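Local coordinates for alginate biosynthesis protein AlgJ (Pseudomonas putida, PDB 4O8V) that probably adds acetyl groups to mannuronate residues of alginate, as part of an inner-membrane complex with AlgI and AlgF, at residues L41-D47 and L296-R300; L250-L254 and N283-F288; L49-Q55 and F262-Q268; G216-S220 and E273-Y278; I60-R66 and H81-Y85. All blocks are in the same frame, centred on the assembly; numbering follows the deposited sequence.

Contact 1. Residues L41-D47 and L296-R300; sequences LIRGVRD and LKNSR
Arg300 lays one face of its guanidinium against the aliphatic chain of Arg43, whose CG sits off-centre, toward the rim, 3.3 Å from Arg300 NH2. A bend at chi2 (-76°) turns the edge of the same group to Asp47, which it grips side-on. Arg300 NE meets Asp47 OD2 on its syn lone pair at 2.8 Å, while Arg300 NH2 reaches Asp47 OD1 at 2.9 Å. Ser299 OG donates to Asp47 OD2 from the anti side (2.5 Å). Arg46 NH1 meets Asp47 OD1 on its anti side at 3.1 Å, the oxygen tilted 29° from the Arg46 guanidinium plane. Each oxygen thus takes two donors; Arg46, Asp47 and Arg300 form a salt-bridge network, to which Ser299 adds a hydrogen bond. Replacing Asp47 by an alanine would probably leave Arg46 and Arg300 without their shared anion and Ser299 without its acceptor.

The network fastens the last modelled residues, which follow helix 290-297, to the flank of helix 31-51. The backbones come close at Gly44, whose CA makes a CA-H...O contact of 3.0 Å with Leu296 O; a beta carbon there would clash. Arg46 also bonds Gln50, and Arg300 bonds Ala95 O and Asn96. Leu41 CD2 packs on Lys297 CG at 3.7 Å.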
# COMPACT_ATOMS: atom_id res chain seq x y z
N LEU A 41 3.68 -2.53 -16.74
CA LEU A 41 2.47 -1.72 -16.52
C LEU A 41 2.72 -0.56 -15.56
O LEU A 41 2.22 0.55 -15.78
CB LEU A 41 1.33 -2.60 -16.02
CG LEU A 41 0.84 -3.54 -17.12
CD1 LEU A 41 -0.11 -4.59 -16.55
CD2 LEU A 41 0.17 -2.72 -18.22
N ILE A 42 3.47 -0.80 -14.48
CA ILE A 42 3.82 0.28 -13.58
C ILE A 42 4.59 1.39 -14.29
O ILE A 42 4.34 2.58 -14.08
CB ILE A 42 4.67 -0.25 -12.39
CG1 ILE A 42 3.81 -1.11 -11.47
CG2 ILE A 42 5.34 0.91 -11.64
CD1 ILE A 42 4.64 -1.94 -10.47
N ARG A 43 5.54 0.99 -15.13
CA ARG A 43 6.34 1.94 -15.89
C ARG A 43 5.46 2.75 -16.86
O ARG A 43 5.65 3.96 -17.04
CB ARG A 43 7.44 1.21 -16.65
CG ARG A 43 8.39 2.12 -17.39
CD ARG A 43 8.71 1.58 -18.77
NE ARG A 43 9.40 0.30 -18.74
CZ ARG A 43 9.02 -0.77 -19.44
NH1 ARG A 43 9.71 -1.90 -19.35
NH2 ARG A 43 7.95 -0.72 -20.21
N GLY A 44 4.49 2.08 -17.47
CA GLY A 44 3.58 2.76 -18.39
C GLY A 44 2.70 3.76 -17.66
O GLY A 44 2.40 4.84 -18.17
N VAL A 45 2.29 3.40 -16.45
CA VAL A 45 1.53 4.31 -15.61
C VAL A 45 2.37 5.54 -15.27
O VAL A 45 1.88 6.67 -15.40
CB VAL A 45 1.05 3.61 -14.33
CG1 VAL A 45 0.60 4.65 -13.33
CG2 VAL A 45 -0.09 2.61 -14.67
N ARG A 46 3.61 5.33 -14.85
CA ARG A 46 4.53 6.44 -14.57
C ARG A 46 4.65 7.39 -15.76
O ARG A 46 4.63 8.61 -15.61
CB ARG A 46 5.92 5.91 -14.20
CG ARG A 46 6.97 6.99 -13.98
CD ARG A 46 8.10 6.88 -15.01
NE ARG A 46 9.14 7.88 -14.81
CZ ARG A 46 9.37 8.90 -15.63
NH1 ARG A 46 8.64 9.05 -16.73
NH2 ARG A 46 10.35 9.77 -15.37
N ASP A 47 4.80 6.82 -16.95
CA ASP A 47 4.99 7.63 -18.15
C ASP A 47 3.69 8.40 -18.48
O ASP A 47 3.74 9.58 -18.89
CB ASP A 47 5.41 6.77 -19.34
CG ASP A 47 6.82 6.21 -19.20
OD1 ASP A 47 7.59 6.63 -18.30
OD2 ASP A 47 7.17 5.35 -20.03
N LEU A 296 0.43 1.32 -22.67
CA LEU A 296 1.06 1.38 -21.36
C LEU A 296 2.37 0.61 -21.36
O LEU A 296 3.38 1.09 -20.86
CB LEU A 296 0.12 0.83 -20.27
CG LEU A 296 -1.04 1.73 -19.81
CD1 LEU A 296 -2.00 0.96 -18.90
CD2 LEU A 296 -0.49 2.95 -19.08
N LYS A 297 2.37 -0.59 -21.93
CA LYS A 297 3.56 -1.42 -21.89
C LYS A 297 4.63 -0.91 -22.85
O LYS A 297 5.82 -1.15 -22.63
CB LYS A 297 3.20 -2.87 -22.21
CG LYS A 297 2.40 -3.57 -21.11
CD LYS A 297 1.96 -4.96 -21.56
CE LYS A 297 3.07 -5.62 -22.38
NZ LYS A 297 2.79 -7.03 -22.74
N ASN A 298 4.21 -0.21 -23.90
CA ASN A 298 5.14 0.23 -24.94
C ASN A 298 5.51 1.70 -24.83
O ASN A 298 5.99 2.29 -25.80
CB ASN A 298 4.55 -0.03 -26.33
CG ASN A 298 4.24 -1.49 -26.59
OD1 ASN A 298 4.64 -2.36 -25.82
ND2 ASN A 298 3.54 -1.76 -27.68
N SER A 299 5.29 2.28 -23.65
CA SER A 299 5.44 3.73 -23.48
C SER A 299 6.86 4.24 -23.71
O SER A 299 7.07 5.43 -23.94
CB SER A 299 4.98 4.15 -22.08
OG SER A 299 5.76 3.52 -21.08
N ARG A 300 7.84 3.33 -23.66
CA ARG A 300 9.23 3.69 -23.94
C ARG A 300 9.57 3.43 -25.41
O ARG A 300 8.87 2.68 -26.09
CB ARG A 300 10.19 2.91 -23.03
CG ARG A 300 9.94 3.10 -21.55
CD ARG A 300 10.44 4.45 -21.05
NE ARG A 300 9.86 4.82 -19.76
CZ ARG A 300 10.49 4.71 -18.58
NH1 ARG A 300 11.73 4.23 -18.52
NH2 ARG A 300 9.88 5.09 -17.47

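Contact 2. Residues L250-L254 and N283-F288; sequences LLPML and NDLSSF
Leu254 and Phe288 both hold CG opposite the carbonyl carbon (chi1 -54° and -61°), which brings the leucine CD1 over one face of the ring. This CH-pi contact, 4.1 Å from Leu254 CD1 to the Phe288 ring centroid, joins helix 250-257 to the loop between strand 269-275 and helix 290-297. The loop is shaped by a type I turn from Leu285 to Phe288 and, overlapping its start, by an Asx turn in which Asp284 OD1 accepts from Ser286 N; Ser286 OG donates to the same oxygen. Leu285 and Phe288 meet the helix: Leu285 CD2 lies among Leu250, Leu251 and Leu254, and comes to 3.8 Å from Leu254 CD1. Leu251 CG stands at the edge of the Phe288 ring, while Leu251 CD1 touches Asp284 O at 3.6 Å.

Asn283 supplies the polar side. Its OD1 accepts from water 1, which in turn accepts from Leu251 N, and its ND2 bonds Asn38 on helix 31-51. A leucine in place of Asn283 would probably cost the water its acceptor OD1 and Asn38 OD1 the donor ND2. The amide also packs on apolar carbon, Asn283 ND2 lying 3.6 Å from Leu250 CD2.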
# COMPACT_ATOMS: atom_id res chain seq x y z
N LEU A 250 -3.31 -2.42 -8.84
CA LEU A 250 -3.22 -1.98 -10.25
C LEU A 250 -4.56 -1.51 -10.82
O LEU A 250 -4.64 -0.43 -11.43
CB LEU A 250 -2.64 -3.10 -11.13
CG LEU A 250 -2.54 -2.71 -12.62
CD1 LEU A 250 -1.58 -1.53 -12.81
CD2 LEU A 250 -2.11 -3.91 -13.45
N LEU A 251 -5.62 -2.31 -10.64
CA LEU A 251 -6.93 -1.97 -11.19
C LEU A 251 -7.44 -0.59 -10.75
O LEU A 251 -7.96 0.16 -11.57
CB LEU A 251 -7.96 -3.06 -10.85
CG LEU A 251 -8.21 -4.11 -11.94
CD1 LEU A 251 -6.91 -4.69 -12.45
CD2 LEU A 251 -9.13 -5.23 -11.44
N PRO A 252 -7.30 -0.24 -9.46
CA PRO A 252 -7.70 1.13 -9.13
C PRO A 252 -6.84 2.19 -9.82
O PRO A 252 -7.38 3.27 -10.09
CB PRO A 252 -7.51 1.21 -7.60
CG PRO A 252 -7.62 -0.19 -7.14
CD PRO A 252 -6.97 -1.01 -8.25
N MSE A 253 -5.57 1.92 -10.09
CA MSE A 253 -4.76 2.91 -10.81
C MSE A 253 -5.21 3.03 -12.26
O MSE A 253 -5.31 4.15 -12.78
CB MSE A 253 -3.27 2.56 -10.77
CG MSE A 253 -2.42 3.48 -11.62
SE MSE A 253 -2.54 5.40 -11.12
CE MSE A 253 -1.37 5.24 -9.61
N LEU A 254 -5.51 1.91 -12.91
CA LEU A 254 -5.98 2.00 -14.31
C LEU A 254 -7.33 2.73 -14.39
O LEU A 254 -7.57 3.53 -15.32
CB LEU A 254 -6.05 0.61 -14.94
CG LEU A 254 -4.75 -0.20 -14.86
CD1 LEU A 254 -4.96 -1.61 -15.42
CD2 LEU A 254 -3.63 0.52 -15.59
N ASN A 283 -3.12 -9.88 -12.53
CA ASN A 283 -4.20 -8.92 -12.50
C ASN A 283 -5.16 -9.20 -13.63
O ASN A 283 -4.73 -9.51 -14.74
CB ASN A 283 -3.66 -7.51 -12.60
CG ASN A 283 -3.00 -7.08 -11.34
OD1 ASN A 283 -3.67 -6.98 -10.32
ND2 ASN A 283 -1.70 -6.88 -11.37
N ASP A 284 -6.45 -9.11 -13.35
CA ASP A 284 -7.44 -9.37 -14.38
C ASP A 284 -7.64 -8.09 -15.20
O ASP A 284 -8.27 -7.13 -14.74
CB ASP A 284 -8.75 -9.85 -13.75
CG ASP A 284 -9.86 -10.03 -14.76
OD1 ASP A 284 -9.58 -10.08 -15.99
OD2 ASP A 284 -11.02 -10.16 -14.33
N LEU A 285 -7.09 -8.08 -16.41
CA LEU A 285 -7.20 -6.92 -17.30
C LEU A 285 -8.27 -7.10 -18.36
O LEU A 285 -8.32 -6.33 -19.33
CB LEU A 285 -5.86 -6.64 -17.98
CG LEU A 285 -4.69 -6.46 -17.00
CD1 LEU A 285 -3.41 -6.26 -17.80
CD2 LEU A 285 -4.94 -5.30 -16.09
N SER A 286 -9.13 -8.11 -18.18
CA SER A 286 -10.09 -8.49 -19.22
C SER A 286 -11.05 -7.35 -19.57
O SER A 286 -11.60 -7.33 -20.66
CB SER A 286 -10.89 -9.72 -18.80
OG SER A 286 -11.66 -9.44 -17.65
N SER A 287 -11.24 -6.42 -18.64
CA SER A 287 -12.20 -5.33 -18.87
C SER A 287 -11.57 -4.12 -19.57
O SER A 287 -12.27 -3.17 -19.92
CB SER A 287 -12.83 -4.87 -17.56
OG SER A 287 -11.90 -4.19 -16.75
N PHE A 288 -10.26 -4.16 -19.79
CA PHE A 288 -9.61 -3.05 -20.47
C PHE A 288 -9.35 -3.30 -21.95
O PHE A 288 -9.16 -4.43 -22.38
CB PHE A 288 -8.30 -2.70 -19.77
CG PHE A 288 -8.49 -2.30 -18.34
CD1 PHE A 288 -8.86 -1.00 -18.02
CD2 PHE A 288 -8.33 -3.22 -17.31
CE1 PHE A 288 -9.04 -0.62 -16.70
CE2 PHE A 288 -8.53 -2.85 -15.99
CZ PHE A 288 -8.88 -1.54 -15.69
O HOH W 1 -4.94 -4.77 -9.17

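Contact 3. Residues L49-Q55 and F262-Q268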
# COMPACT_ATOMS: atom_id res chain seq x y z
N LEU A 49 1.26 9.34 -16.34
CA LEU A 49 1.13 10.40 -15.35
C LEU A 49 2.03 11.58 -15.73
O LEU A 49 1.58 12.72 -15.72
CB LEU A 49 1.48 9.90 -13.95
CG LEU A 49 0.44 8.93 -13.35
CD1 LEU A 49 0.95 8.33 -12.03
CD2 LEU A 49 -0.87 9.64 -13.08
N GLN A 50 3.28 11.29 -16.06
CA GLN A 50 4.24 12.36 -16.35
C GLN A 50 3.77 13.18 -17.54
O GLN A 50 3.90 14.41 -17.54
CB GLN A 50 5.64 11.79 -16.60
CG GLN A 50 6.69 12.86 -16.91
CD GLN A 50 8.11 12.41 -16.60
OE1 GLN A 50 8.71 11.64 -17.35
NE2 GLN A 50 8.66 12.89 -15.49
N GLN A 51 3.19 12.51 -18.54
CA GLN A 51 2.71 13.18 -19.74
C GLN A 51 1.55 14.13 -19.48
O GLN A 51 1.31 15.05 -20.28
CB GLN A 51 2.33 12.14 -20.78
CG GLN A 51 3.56 11.58 -21.47
CD GLN A 51 3.33 10.23 -22.11
OE1 GLN A 51 2.18 9.82 -22.34
NE2 GLN A 51 4.41 9.53 -22.41
N HIS A 52 0.85 13.92 -18.38
CA HIS A 52 -0.22 14.81 -17.93
C HIS A 52 0.27 15.79 -16.88
O HIS A 52 -0.53 16.51 -16.29
CB HIS A 52 -1.39 13.98 -17.37
CG HIS A 52 -2.17 13.27 -18.43
ND1 HIS A 52 -1.62 12.28 -19.22
CD2 HIS A 52 -3.44 13.44 -18.87
CE1 HIS A 52 -2.52 11.86 -20.08
NE2 HIS A 52 -3.64 12.54 -19.89
N GLY A 53 1.57 15.77 -16.62
CA GLY A 53 2.17 16.67 -15.65
C GLY A 53 2.06 16.23 -14.20
O GLY A 53 2.19 17.06 -13.31
N SER A 54 1.80 14.93 -13.97
CA SER A 54 1.74 14.36 -12.62
C SER A 54 2.99 13.55 -12.27
O SER A 54 3.42 12.70 -13.05
CB SER A 54 0.52 13.44 -12.46
OG SER A 54 -0.69 14.14 -12.62
N GLN A 55 3.56 13.82 -11.10
CA GLN A 55 4.70 13.07 -10.60
C GLN A 55 4.24 11.87 -9.79
O GLN A 55 3.44 12.00 -8.85
CB GLN A 55 5.61 13.95 -9.73
CG GLN A 55 6.34 15.04 -10.49
CD GLN A 55 7.43 14.49 -11.41
OE1 GLN A 55 7.87 13.35 -11.26
NE2 GLN A 55 7.87 15.31 -12.36
N PHE A 262 -8.91 12.64 -13.33
CA PHE A 262 -7.55 12.74 -13.82
C PHE A 262 -7.44 13.52 -15.14
O PHE A 262 -6.57 14.37 -15.29
CB PHE A 262 -6.97 11.35 -14.02
CG PHE A 262 -5.60 11.36 -14.59
CD1 PHE A 262 -4.55 11.91 -13.88
CD2 PHE A 262 -5.36 10.83 -15.85
CE1 PHE A 262 -3.28 11.94 -14.41
CE2 PHE A 262 -4.09 10.84 -16.38
CZ PHE A 262 -3.04 11.39 -15.66
N LYS A 263 -8.31 13.20 -16.10
CA LYS A 263 -8.27 13.81 -17.42
C LYS A 263 -8.52 15.31 -17.37
O LYS A 263 -8.03 16.05 -18.22
CB LYS A 263 -9.30 13.16 -18.36
CG LYS A 263 -8.87 11.80 -18.92
CD LYS A 263 -10.00 11.14 -19.71
CE LYS A 263 -9.65 9.71 -20.07
NZ LYS A 263 -10.81 9.00 -20.67
N ASN A 264 -9.27 15.77 -16.37
CA ASN A 264 -9.67 17.18 -16.34
C ASN A 264 -8.92 18.02 -15.31
O ASN A 264 -9.05 19.24 -15.30
CB ASN A 264 -11.17 17.29 -16.08
CG ASN A 264 -11.99 16.99 -17.31
OD1 ASN A 264 -11.61 17.35 -18.42
ND2 ASN A 264 -13.12 16.32 -17.12
N ALA A 265 -8.14 17.37 -14.47
CA ALA A 265 -7.44 18.08 -13.41
C ALA A 265 -6.35 17.19 -12.83
O ALA A 265 -6.44 16.73 -11.69
N ALA A 266 -5.32 16.93 -13.63
CA ALA A 266 -4.20 16.11 -13.18
C ALA A 266 -3.50 16.77 -11.99
O ALA A 266 -3.19 17.96 -12.02
CB ALA A 266 -3.21 15.87 -14.32
N PRO A 267 -3.27 16.00 -10.93
CA PRO A 267 -2.64 16.51 -9.71
C PRO A 267 -1.14 16.72 -9.91
O PRO A 267 -0.57 16.19 -10.86
CB PRO A 267 -2.92 15.41 -8.69
CG PRO A 267 -3.00 14.19 -9.51
CD PRO A 267 -3.65 14.58 -10.80
N GLN A 268 -0.50 17.49 -9.04
CA GLN A 268 0.96 17.58 -9.07
C GLN A 268 1.63 16.24 -8.73
O GLN A 268 2.64 15.89 -9.34
CB GLN A 268 1.45 18.67 -8.12
CG GLN A 268 0.97 20.04 -8.54
CD GLN A 268 1.43 21.13 -7.61
OE1 GLN A 268 2.39 20.96 -6.87
NE2 GLN A 268 0.76 22.27 -7.65
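His52 CB lies 3.5 Å from Phe262 CZ and also touches the methyl of Ala266. The next atom, His52 CG, is anti to the carbonyl carbon (chi1 -73°), which lays the imidazole along Phe262. It meets the same Phe262 CZ, and farther out His52 CD2 and NE2 face Phe262 CE2, which stands over the centre of the imidazole, 3.6 Å above its plane. The two rings are nevertheless oblique, with planes at 34°. His52 ND1 bonds Thr48 O, which is likely to limit the ring's rotation. Phe262 CE1 in turn packs on Leu49 CD2 at 3.6 Å.

Beyond the ring pair, a Schellman motif with Gly53 at C-prime ends the helix, and polar bonds take over. Ser54 OG donates to Pro267 O at 2.7 Å, in the carbonyl plane and on a lone pair; Gln55 N donates nearly straight to Gln268 O at 2.9 Å. The contact lies where helices 31-51 and 260-264 each give way to a strand, 55-61 and 269-275, parallel neighbours in the central sheet.

Contact 4. Residues G216-S220 and E273-Y278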
# COMPACT_ATOMS: atom_id res chain seq x y z
N GLY A 216 -4.53 3.21 -4.41
CA GLY A 216 -4.04 2.01 -3.78
C GLY A 216 -5.12 1.01 -3.41
O GLY A 216 -6.18 0.94 -4.03
N THR A 217 -4.81 0.24 -2.37
CA THR A 217 -5.62 -0.89 -1.95
C THR A 217 -6.36 -0.55 -0.67
O THR A 217 -6.57 0.62 -0.33
CB THR A 217 -4.75 -2.16 -1.69
OG1 THR A 217 -3.92 -1.92 -0.55
CG2 THR A 217 -3.86 -2.47 -2.90
N SER A 218 -6.80 -1.60 0.03
CA SER A 218 -7.42 -1.42 1.34
C SER A 218 -6.46 -0.77 2.35
O SER A 218 -6.93 -0.18 3.33
CB SER A 218 -7.91 -2.78 1.88
OG SER A 218 -6.87 -3.74 1.89
N TYR A 219 -5.14 -0.84 2.12
CA TYR A 219 -4.20 -0.10 2.99
C TYR A 219 -4.53 1.39 2.97
O TYR A 219 -4.38 2.10 3.97
CB TYR A 219 -2.73 -0.31 2.58
CG TYR A 219 -2.14 -1.64 2.99
CD1 TYR A 219 -2.30 -2.76 2.17
CD2 TYR A 219 -1.42 -1.79 4.20
CE1 TYR A 219 -1.77 -3.99 2.53
CE2 TYR A 219 -0.87 -3.04 4.56
CZ TYR A 219 -1.05 -4.13 3.72
OH TYR A 219 -0.55 -5.37 4.06
N SER A 220 -5.03 1.85 1.82
CA SER A 220 -5.33 3.27 1.61
C SER A 220 -6.81 3.59 1.66
O SER A 220 -7.19 4.71 1.97
CB SER A 220 -4.79 3.75 0.25
OG SER A 220 -3.38 3.70 0.21
N GLU A 273 0.08 3.46 -3.61
CA GLU A 273 0.37 2.46 -2.59
C GLU A 273 0.22 1.05 -3.19
O GLU A 273 -0.83 0.69 -3.74
CB GLU A 273 -0.52 2.69 -1.37
CG GLU A 273 -0.57 1.51 -0.41
CD GLU A 273 -1.81 0.65 -0.60
OE1 GLU A 273 -2.94 1.21 -0.65
OE2 GLU A 273 -1.67 -0.59 -0.66
N PHE A 274 1.30 0.27 -3.10
CA PHE A 274 1.45 -0.98 -3.84
C PHE A 274 2.19 -1.97 -2.93
O PHE A 274 3.42 -1.96 -2.86
CB PHE A 274 2.24 -0.73 -5.15
CG PHE A 274 2.10 -1.82 -6.19
CD1 PHE A 274 2.35 -3.15 -5.87
CD2 PHE A 274 1.72 -1.51 -7.51
CE1 PHE A 274 2.24 -4.15 -6.86
CE2 PHE A 274 1.58 -2.50 -8.49
CZ PHE A 274 1.84 -3.83 -8.16
N PRO A 275 1.45 -2.81 -2.20
CA PRO A 275 2.11 -3.74 -1.29
C PRO A 275 2.96 -4.78 -2.05
O PRO A 275 2.57 -5.21 -3.14
CB PRO A 275 0.94 -4.43 -0.56
CG PRO A 275 -0.22 -3.43 -0.69
CD PRO A 275 -0.02 -2.88 -2.10
N GLU A 276 4.11 -5.17 -1.51
CA GLU A 276 5.06 -5.97 -2.28
C GLU A 276 4.50 -7.31 -2.79
O GLU A 276 4.83 -7.73 -3.89
CB GLU A 276 6.34 -6.21 -1.47
CG GLU A 276 6.17 -7.11 -0.25
CD GLU A 276 7.49 -7.65 0.29
OE1 GLU A 276 8.00 -8.67 -0.24
OE2 GLU A 276 8.01 -7.09 1.27
N ARG A 277 3.63 -7.96 -2.01
CA ARG A 277 3.16 -9.29 -2.36
C ARG A 277 2.35 -9.33 -3.65
O ARG A 277 2.15 -10.40 -4.21
CB ARG A 277 2.32 -9.88 -1.22
CG ARG A 277 0.90 -9.29 -1.10
CD ARG A 277 0.22 -9.87 0.16
NE ARG A 277 -1.21 -9.59 0.29
CZ ARG A 277 -1.71 -8.63 1.07
NH1 ARG A 277 -0.88 -7.84 1.73
NH2 ARG A 277 -3.02 -8.46 1.16
N TYR A 278 1.88 -8.17 -4.11
CA TYR A 278 1.07 -8.12 -5.34
C TYR A 278 1.91 -8.14 -6.61
O TYR A 278 1.37 -8.35 -7.69
CB TYR A 278 0.19 -6.86 -5.36
CG TYR A 278 -0.97 -6.90 -4.40
CD1 TYR A 278 -2.11 -7.66 -4.68
CD2 TYR A 278 -0.92 -6.20 -3.20
CE1 TYR A 278 -3.17 -7.71 -3.78
CE2 TYR A 278 -1.97 -6.24 -2.31
CZ TYR A 278 -3.09 -7.00 -2.60
OH TYR A 278 -4.14 -7.03 -1.69
O HOH W 2 -4.09 -4.99 0.24
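Glu273 turns its carboxylate back onto the loop of Thr217, where three donors hold it. Thr217 N gives a bond of 2.7 Å to Glu273 OE1, meeting it on the syn side but 34° out of the plane. Ser220 OG reaches the same oxygen, Glu273 OE1, from the anti side at 2.7 Å. The other oxygen, Glu273 OE2, uses its syn lone pair to accept from Thr217 OG1 at 2.6 Å. A bend at chi2 (-99°) swings the acid into this place, and Gly216 makes room for it, since a beta carbon there would clash with OE1.

Thr217 OG1 does further work: as the N-cap group it accepts from Tyr219 N at 3.1 Å and also accepts a hydrogen bond from water 2, which lies next to Tyr278 OH. In contrast, the backbone oxygen Glu273 O is buried without a partner. Tyr219 CD1 packs on Pro275 CG (3.6 Å), and Tyr219 OH receives a weak bond from Arg277 NH1, whose guanidinium is paired chiefly with Glu23.

The helix so capped opens with Ser218, which bonds His122 NE2; by similarity these are nucleophile and proton acceptor. This is consistent with Glu273 holding, from the second shell, the turn of the probable nucleophile in an SGNH hydrolase-like site.

Contact 5. Residues I60-R66 and H81-Y85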
# COMPACT_ATOMS: atom_id res chain seq x y z
N ILE A 60 5.89 1.37 -1.97
CA ILE A 60 5.95 -0.10 -1.89
C ILE A 60 5.83 -0.50 -0.42
O ILE A 60 6.72 -0.22 0.37
CB ILE A 60 7.28 -0.65 -2.48
CG1 ILE A 60 7.44 -0.26 -3.96
CG2 ILE A 60 7.35 -2.20 -2.34
CD1 ILE A 60 8.87 -0.51 -4.47
N VAL A 61 4.71 -1.13 -0.04
CA VAL A 61 4.52 -1.53 1.37
C VAL A 61 5.19 -2.88 1.62
O VAL A 61 4.90 -3.85 0.94
CB VAL A 61 3.04 -1.63 1.74
CG1 VAL A 61 2.88 -1.82 3.27
CG2 VAL A 61 2.30 -0.37 1.28
N PRO A 62 6.09 -2.94 2.60
CA PRO A 62 6.73 -4.23 2.86
C PRO A 62 5.73 -5.24 3.41
O PRO A 62 4.73 -4.84 4.03
CB PRO A 62 7.80 -3.89 3.89
CG PRO A 62 7.30 -2.67 4.58
CD PRO A 62 6.59 -1.88 3.48
N ALA A 63 5.99 -6.52 3.18
CA ALA A 63 5.13 -7.60 3.68
C ALA A 63 5.15 -7.61 5.21
O ALA A 63 6.19 -7.36 5.82
CB ALA A 63 5.59 -8.93 3.14
N LYS A 64 4.02 -7.93 5.82
CA LYS A 64 3.98 -8.05 7.27
C LYS A 64 4.95 -9.14 7.70
O LYS A 64 5.64 -9.02 8.73
CB LYS A 64 2.57 -8.35 7.78
CG LYS A 64 2.49 -8.34 9.30
CD LYS A 64 1.06 -8.37 9.80
CE LYS A 64 0.67 -9.74 10.26
NZ LYS A 64 -0.68 -9.73 10.89
N ALA A 65 5.04 -10.21 6.90
CA ALA A 65 5.94 -11.32 7.21
C ALA A 65 7.41 -10.93 7.17
O ALA A 65 8.25 -11.61 7.75
CB ALA A 65 5.70 -12.48 6.26
N ARG A 66 7.74 -9.87 6.45
CA ARG A 66 9.11 -9.37 6.38
C ARG A 66 9.42 -8.45 7.56
O ARG A 66 10.53 -8.45 8.07
CB ARG A 66 9.34 -8.60 5.05
CG ARG A 66 10.76 -8.05 4.90
CD ARG A 66 10.98 -7.30 3.56
NE ARG A 66 10.46 -8.02 2.39
CZ ARG A 66 11.03 -9.07 1.82
NH1 ARG A 66 12.15 -9.59 2.34
NH2 ARG A 66 10.48 -9.63 0.75
N HIS A 81 9.73 -14.91 -2.08
CA HIS A 81 9.52 -13.81 -1.17
C HIS A 81 10.77 -13.36 -0.42
O HIS A 81 10.74 -12.33 0.25
CB HIS A 81 8.42 -14.18 -0.16
CG HIS A 81 7.10 -14.50 -0.80
ND1 HIS A 81 6.22 -13.53 -1.23
CD2 HIS A 81 6.53 -15.69 -1.10
CE1 HIS A 81 5.16 -14.11 -1.76
NE2 HIS A 81 5.32 -15.42 -1.69
N ASP A 82 11.86 -14.12 -0.52
CA ASP A 82 13.09 -13.78 0.21
C ASP A 82 13.56 -12.34 -0.03
O ASP A 82 13.84 -11.60 0.90
CB ASP A 82 14.21 -14.74 -0.16
CG ASP A 82 14.06 -16.11 0.49
OD1 ASP A 82 13.24 -16.25 1.42
OD2 ASP A 82 14.79 -17.03 0.07
N ASP A 83 13.64 -11.95 -1.29
CA ASP A 83 14.20 -10.63 -1.60
C ASP A 83 13.30 -9.82 -2.53
O ASP A 83 13.78 -8.97 -3.29
CB ASP A 83 15.59 -10.78 -2.22
CG ASP A 83 16.46 -9.55 -2.00
OD1 ASP A 83 16.39 -8.97 -0.87
OD2 ASP A 83 17.20 -9.16 -2.94
N LEU A 84 11.99 -10.07 -2.42
CA LEU A 84 11.00 -9.45 -3.30
C LEU A 84 10.93 -7.93 -3.13
O LEU A 84 10.86 -7.19 -4.12
CB LEU A 84 9.62 -10.07 -3.05
CG LEU A 84 8.45 -9.62 -3.93
CD1 LEU A 84 8.78 -9.75 -5.40
CD2 LEU A 84 7.21 -10.47 -3.60
N TYR A 85 10.96 -7.47 -1.88
CA TYR A 85 10.93 -6.04 -1.59
C TYR A 85 12.10 -5.33 -2.27
O TYR A 85 11.90 -4.36 -3.00
CB TYR A 85 10.94 -5.81 -0.08
CG TYR A 85 11.00 -4.36 0.34
CD1 TYR A 85 9.84 -3.58 0.42
CD2 TYR A 85 12.22 -3.75 0.64
CE1 TYR A 85 9.89 -2.25 0.79
CE2 TYR A 85 12.29 -2.42 1.03
CZ TYR A 85 11.12 -1.67 1.09
OH TYR A 85 11.21 -0.35 1.47
O HOH W 3 9.05 1.11 0.18
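Arg66 NH2 is gripped by two oxygens: His81 O, at 2.8 Å, and the carboxylate of Glu276, with which it forms a salt bridge. The neighbouring Arg66 NH1 takes the next carbonyl along, Asp82 O, in a straighter bond of 3.0 Å (164°) that lies in the guanidinium plane but comes from above the carbonyl plane. With two successive carbonyls at its edge, the guanidinium has little freedom to turn. One of its faces lies over Tyr85 CB, which is 3.3 Å from Arg66 NE. The arginine runs extended through chi1 and chi2 and bends at chi3 (-46°), which carries the head across to the turn that precedes helix 84-94.

Tyr85 carries the apolar side. Its CD1 packs against Ile60 CG2 and Pro62 CB, each at 4.0 Å, and the ring edge faces Ile60 O, with Tyr85 CE1 at 3.8 Å. At the far end, water 3 lies 2.9 Å from Tyr85 OH, which also bonds Asp101 and Met103 N.

The Pro62 side chain lies about 11 Å from that of His122, the probable proton acceptor. The arrangement ties the start of helix 84-94 to the loop leaving strand 55-61, an outermost strand, within this chain, of the parallel sheet in this alpha/beta SGNH-type fold.

Together the contacts illustrate how a parallel alpha/beta core is closed by contacts both local and distant in sequence. Contact 5 is local and comes before contacts 2 and 4 along the chain; contact 1 encloses all the others, and contact 3, which shares helix 31-51 with it, in turn encloses contact 5. Contacts 4 and 5, with centres about 12 Å apart, meet through Glu276, which bridges to Arg66, and use the neighbouring strands 269-275 and 55-61. Contacts 1 and 2 touch through leucines and Val45 with Met253. Contact 4, near the chain's centre, holds the probable nucleophile; contacts 1 to 3 join helices, loops and the last modelled residues, away from the annotated catalytic residues.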